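PDB 3QR0: phospholipase C-beta (PLC-beta) from Sepia officinalis, which is a multidomain phospholipase C of the beta class, combining PH, EF-hand-like, TIM-barrel and C2 domains, with a calcium ion bound in the barrel. Local coordinates for residues 246-249 with 250-253; 584-587 with 588-591. One frame throughout, in Å; residues are numbered along the deposited sequence.

Contact 1 of 2, residues 246-249 with 250-253; sequences TTVM and FRDF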
loop_
_atom_site.group_PDB
_atom_site.type_symbol
_atom_site.label_atom_id
_atom_site.label_comp_id
_atom_site.label_asym_id
_atom_site.label_seq_id
_atom_site.Cartn_x
_atom_site.Cartn_y
_atom_site.Cartn_z
ATOM N N THR A 246 -35.705 -12.996 5.517
ATOM C CA THR A 246 -35.688 -14.446 5.729
ATOM C C THR A 246 -34.367 -15.053 5.241
ATOM O O THR A 246 -33.608 -14.407 4.517
ATOM C CB THR A 246 -36.858 -15.142 5.005
ATOM O OG1 THR A 246 -36.705 -15.002 3.586
ATOM C CG2 THR A 246 -38.205 -14.547 5.437
ATOM N N THR A 247 -34.107 -16.295 5.645
ATOM C CA THR A 247 -32.924 -17.041 5.203
ATOM C C THR A 247 -32.773 -17.047 3.682
ATOM O O THR A 247 -31.686 -16.809 3.160
ATOM C CB THR A 247 -32.971 -18.501 5.695
ATOM O OG1 THR A 247 -32.964 -18.518 7.126
ATOM C CG2 THR A 247 -31.781 -19.300 5.167
ATOM N N VAL A 248 -33.872 -17.301 2.982
ATOM C CA VAL A 248 -33.866 -17.368 1.520
ATOM C C VAL A 248 -33.610 -15.992 0.900
ATOM O O VAL A 248 -32.849 -15.876 -0.063
ATOM C CB VAL A 248 -35.174 -17.978 0.988
ATOM C CG1 VAL A 248 -35.226 -17.917 -0.529
ATOM C CG2 VAL A 248 -35.295 -19.421 1.458
ATOM N N MET A 249 -34.218 -14.952 1.469
ATOM C CA MET A 249 -33.966 -13.578 1.023
ATOM C C MET A 249 -32.509 -13.174 1.231
ATOM O O MET A 249 -31.926 -12.490 0.394
ATOM C CB MET A 249 -34.871 -12.587 1.756
ATOM C CG MET A 249 -36.325 -12.636 1.349
ATOM S SD MET A 249 -37.331 -11.623 2.461
ATOM C CE MET A 249 -38.966 -12.158 1.974
ATOM N N PHE A 250 -31.926 -13.589 2.354
ATOM C CA PHE A 250 -30.535 -13.275 2.645
ATOM C C PHE A 250 -29.609 -14.025 1.683
ATOM O O PHE A 250 -28.651 -13.453 1.160
ATOM C CB PHE A 250 -30.207 -13.596 4.114
ATOM C CG PHE A 250 -28.884 -13.045 4.588
ATOM C CD1 PHE A 250 -28.556 -11.705 4.394
ATOM C CD2 PHE A 250 -27.975 -13.861 5.251
ATOM C CE1 PHE A 250 -27.338 -11.199 4.834
ATOM C CE2 PHE A 250 -26.759 -13.361 5.699
ATOM C CZ PHE A 250 -26.436 -12.031 5.488
ATOM N N ARG A 251 -29.908 -15.295 1.442
ATOM C CA ARG A 251 -29.141 -16.118 0.508
ATOM C C ARG A 251 -29.088 -15.480 -0.883
ATOM O O ARG A 251 -28.022 -15.356 -1.481
ATOM C CB ARG A 251 -29.769 -17.504 0.409
ATOM C CG ARG A 251 -28.991 -18.497 -0.458
ATOM C CD ARG A 251 -29.895 -19.612 -0.906
ATOM N NE ARG A 251 -30.917 -19.117 -1.819
ATOM C CZ ARG A 251 -31.999 -19.789 -2.192
ATOM N NH1 ARG A 251 -32.237 -21.016 -1.740
ATOM N NH2 ARG A 251 -32.855 -19.227 -3.030
ATOM N N ASP A 252 -30.246 -15.066 -1.383
ATOM C CA ASP A 252 -30.327 -14.427 -2.693
ATOM C C ASP A 252 -29.612 -13.077 -2.708
ATOM O O ASP A 252 -28.973 -12.734 -3.698
ATOM C CB ASP A 252 -31.786 -14.292 -3.134
ATOM C CG ASP A 252 -32.424 -15.638 -3.446
ATOM O OD1 ASP A 252 -33.659 -15.691 -3.618
ATOM O OD2 ASP A 252 -31.696 -16.652 -3.520
ATOM N N PHE A 253 -29.691 -12.333 -1.604
ATOM C CA PHE A 253 -28.921 -11.098 -1.458
ATOM C C PHE A 253 -27.420 -11.379 -1.601
ATOM O O PHE A 253 -26.731 -10.724 -2.382
ATOM C CB PHE A 253 -29.230 -10.441 -0.106
ATOM C CG PHE A 253 -28.297 -9.325 0.270
ATOM C CD1 PHE A 253 -28.240 -8.161 -0.477
ATOM C CD2 PHE A 253 -27.506 -9.421 1.406
ATOM C CE1 PHE A 253 -27.390 -7.132 -0.117
ATOM C CE2 PHE A 253 -26.660 -8.392 1.771
ATOM C CZ PHE A 253 -26.601 -7.245 1.011
#
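Over one face of the Arg251 guanidinium lies the CG1 methyl of Val248, 3.7 Å from NH2, while at the edge of the same group, in its plane, sits OD2 of Asp252. Val248 and Arg251 run side by side in the same direction, one helical turn apart, and the methyl reaches the flat cation because CG1 stands anti to the backbone N of Val248 (chi1 174°). The edge contact is a side-on salt bridge in which NE and NH2 both give to one oxygen: NH2 to Asp252 OD2 measures 2.9 Å and NE to the same OD2 3.1 Å. Both nitrogens approach from one face of the carboxylate, NH2 on the syn side. A bend in the arginine chain at chi3 (67°) turns the head back toward its sequence neighbour, and NH1 makes a second salt bridge with Asp273, so the guanidinium is held by two acids and its rotation is probably restricted. Arginine suits this place: its weakly hydrated pi face tolerates a methyl, while its N-H groups at the rim serve two acids.

Inward, Phe250 carries its ring away from the preceding turn to meet Phe305 edge-to-face, and Phe253 is likewise buried, as befits large apolar rings on the inner side of an amphipathic helix. The backbone repeats i to i+4 bonds, from Phe250 N to Thr246 O at 2.9 Å through Phe253 N to Met249 O at 3.0 Å. At the start, Met249 N gives a fairly straight bond (163°) to Thr246 OG1, 3.3 Å away; threonine serves well here, since its short hydroxyl can bend back to an amide of the first turn. The arrangement is that of the N-capped start of an alpha helix, here helix 247-257 of the EF-hand-like region.

Contact 2 of 2, residues 584-587 with 588-591; sequences VPQI and YWNA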
loop_
_atom_site.group_PDB
_atom_site.type_symbol
_atom_site.label_atom_id
_atom_site.label_comp_id
_atom_site.label_asym_id
_atom_site.label_seq_id
_atom_site.Cartn_x
_atom_site.Cartn_y
_atom_site.Cartn_z
ATOM N N VAL A 584 1.343 8.830 -13.901
ATOM C CA VAL A 584 0.450 7.753 -13.501
ATOM C C VAL A 584 0.981 6.450 -14.104
ATOM O O VAL A 584 1.166 6.362 -15.319
ATOM C CB VAL A 584 -0.993 8.018 -13.969
ATOM C CG1 VAL A 584 -1.886 6.837 -13.644
ATOM C CG2 VAL A 584 -1.528 9.291 -13.316
ATOM N N PRO A 585 1.253 5.443 -13.254
ATOM C CA PRO A 585 1.960 4.247 -13.719
ATOM C C PRO A 585 1.191 3.384 -14.728
ATOM O O PRO A 585 1.820 2.721 -15.553
ATOM C CB PRO A 585 2.238 3.473 -12.426
ATOM C CG PRO A 585 1.219 3.967 -11.460
ATOM C CD PRO A 585 0.973 5.390 -11.809
ATOM N N GLN A 586 -0.144 3.403 -14.674
ATOM C CA GLN A 586 -0.973 2.704 -15.659
ATOM C C GLN A 586 -0.561 3.020 -17.102
ATOM O O GLN A 586 -0.659 2.158 -17.970
ATOM C CB GLN A 586 -2.464 3.035 -15.472
ATOM C CG GLN A 586 -3.187 2.191 -14.411
ATOM C CD GLN A 586 -2.943 2.649 -12.980
ATOM O OE1 GLN A 586 -2.277 3.661 -12.731
ATOM N NE2 GLN A 586 -3.488 1.895 -12.025
ATOM N N ILE A 587 -0.108 4.250 -17.362
ATOM C CA ILE A 587 0.323 4.633 -18.712
ATOM C C ILE A 587 1.279 3.583 -19.283
ATOM O O ILE A 587 1.166 3.193 -20.445
ATOM C CB ILE A 587 1.025 6.018 -18.737
ATOM C CG1 ILE A 587 0.027 7.139 -18.425
ATOM C CG2 ILE A 587 1.660 6.273 -20.117
ATOM C CD1 ILE A 587 0.685 8.482 -18.114
ATOM N N TYR A 588 2.214 3.128 -18.448
ATOM C CA TYR A 588 3.256 2.203 -18.873
ATOM C C TYR A 588 2.916 0.742 -18.570
ATOM O O TYR A 588 3.298 -0.148 -19.335
ATOM C CB TYR A 588 4.601 2.641 -18.277
ATOM C CG TYR A 588 4.910 4.066 -18.690
ATOM C CD1 TYR A 588 5.349 4.349 -19.977
ATOM C CD2 TYR A 588 4.678 5.132 -17.828
ATOM C CE1 TYR A 588 5.593 5.648 -20.383
ATOM C CE2 TYR A 588 4.918 6.437 -18.228
ATOM C CZ TYR A 588 5.377 6.683 -19.508
ATOM O OH TYR A 588 5.619 7.968 -19.919
ATOM N N TRP A 589 2.185 0.490 -17.485
ATOM C CA TRP A 589 1.678 -0.863 -17.219
ATOM C C TRP A 589 0.758 -1.350 -18.340
ATOM O O TRP A 589 0.681 -2.559 -18.597
ATOM C CB TRP A 589 0.916 -0.941 -15.893
ATOM C CG TRP A 589 1.757 -0.809 -14.676
ATOM C CD1 TRP A 589 3.071 -1.156 -14.531
ATOM C CD2 TRP A 589 1.327 -0.332 -13.402
ATOM N NE1 TRP A 589 3.492 -0.902 -13.247
ATOM C CE2 TRP A 589 2.440 -0.399 -12.531
ATOM C CE3 TRP A 589 0.112 0.148 -12.907
ATOM C CZ2 TRP A 589 2.370 -0.003 -11.204
ATOM C CZ3 TRP A 589 0.046 0.542 -11.583
ATOM C CH2 TRP A 589 1.166 0.462 -10.749
ATOM N N ASN A 590 0.069 -0.414 -18.999
ATOM C CA ASN A 590 -0.794 -0.738 -20.145
ATOM C C ASN A 590 -0.020 -1.312 -21.336
ATOM O O ASN A 590 -0.591 -2.037 -22.143
ATOM C CB ASN A 590 -1.577 0.498 -20.618
ATOM C CG ASN A 590 -2.612 0.973 -19.610
ATOM O OD1 ASN A 590 -3.124 0.197 -18.794
ATOM N ND2 ASN A 590 -2.929 2.267 -19.664
ATOM N N ALA A 591 1.264 -0.973 -21.447
ATOM C CA ALA A 591 2.143 -1.521 -22.487
ATOM C C ALA A 591 2.949 -2.734 -21.991
ATOM O O ALA A 591 3.825 -3.238 -22.702
ATOM C CB ALA A 591 3.085 -0.443 -22.993
HETATM O O HOH W 1 -1.020 3.761 -21.823
#
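Pro585 lays its ring over one face of the Trp589 indole: CB stands 3.6 Å from the centroid of the six-membered ring and only 9° off its normal, a CH-pi contact, and CG lies 3.6 Å from CH2 of the indole. The two side chains run the same way, one turn apart. Proline is apt because its compact, rigid ring holds the CB and CG hydrogens against the indole face, and it needs no amide hydrogen at the beginning of a helix. Its carbonyl is gripped twice, by Trp589 N at 3.0 Å in the carbonyl plane and almost straight (173°), and by Tyr588 N from above that plane. Gln586 bends at chi2 (80°), which brings NE2 to the edge of the same indole, in its plane and 3.8 Å from CZ3; amide and ring planes stand steeply to each other.

This single turn, helix 586-589, is the crossover helix of a beta-alpha-beta unit between strands 569-572 and 595-596 in the Y half of the TIM barrel. Pro585, Tyr588 and Trp589 all touch Val596 of the second strand, and Trp589 also packs on helix 605-613.

On another side of the turn Ile587 puts its CG2 methyl squarely over the Tyr588 ring, 3.7 Å from the centroid. CG2 is anti to the backbone N of Ile587, which sends this branch alongside the neighbouring tyrosine; a beta-branched residue has such a methyl to spare while its longer CG1 arm leads off separately. Tyr588 also meets Tyr583 edge-to-face and lies against helix 546-555. Asn590 ND2 gives its main bond to Gly677 O and also donates to a water, 3.2 Å away, which gives in turn to Ile587 O at 2.6 Å.

Overall arrangement
Followed from the N terminus, the chain passes through the PH domain and into the EF-hand-like region, where contact 1 forms the opening turns of helix 247-257 and joins it to helix 273-288 and Phe305. It then enters the TIM barrel, and contact 2 comes much later, on the short helix 586-589 between two strands of the Y half. Each contact is a local turn that closes no long loop; the two follow in series, neither nesting nor crossing. The centres of contact 1 and contact 2 are about 42 Å apart, and the nearest atoms of contact 1 and contact 2 about 28 Å. Both have neighbours from the later chain: Phe253 touches Tyr745, whereas Asn590 bonds to Gly677, each within the C2 range.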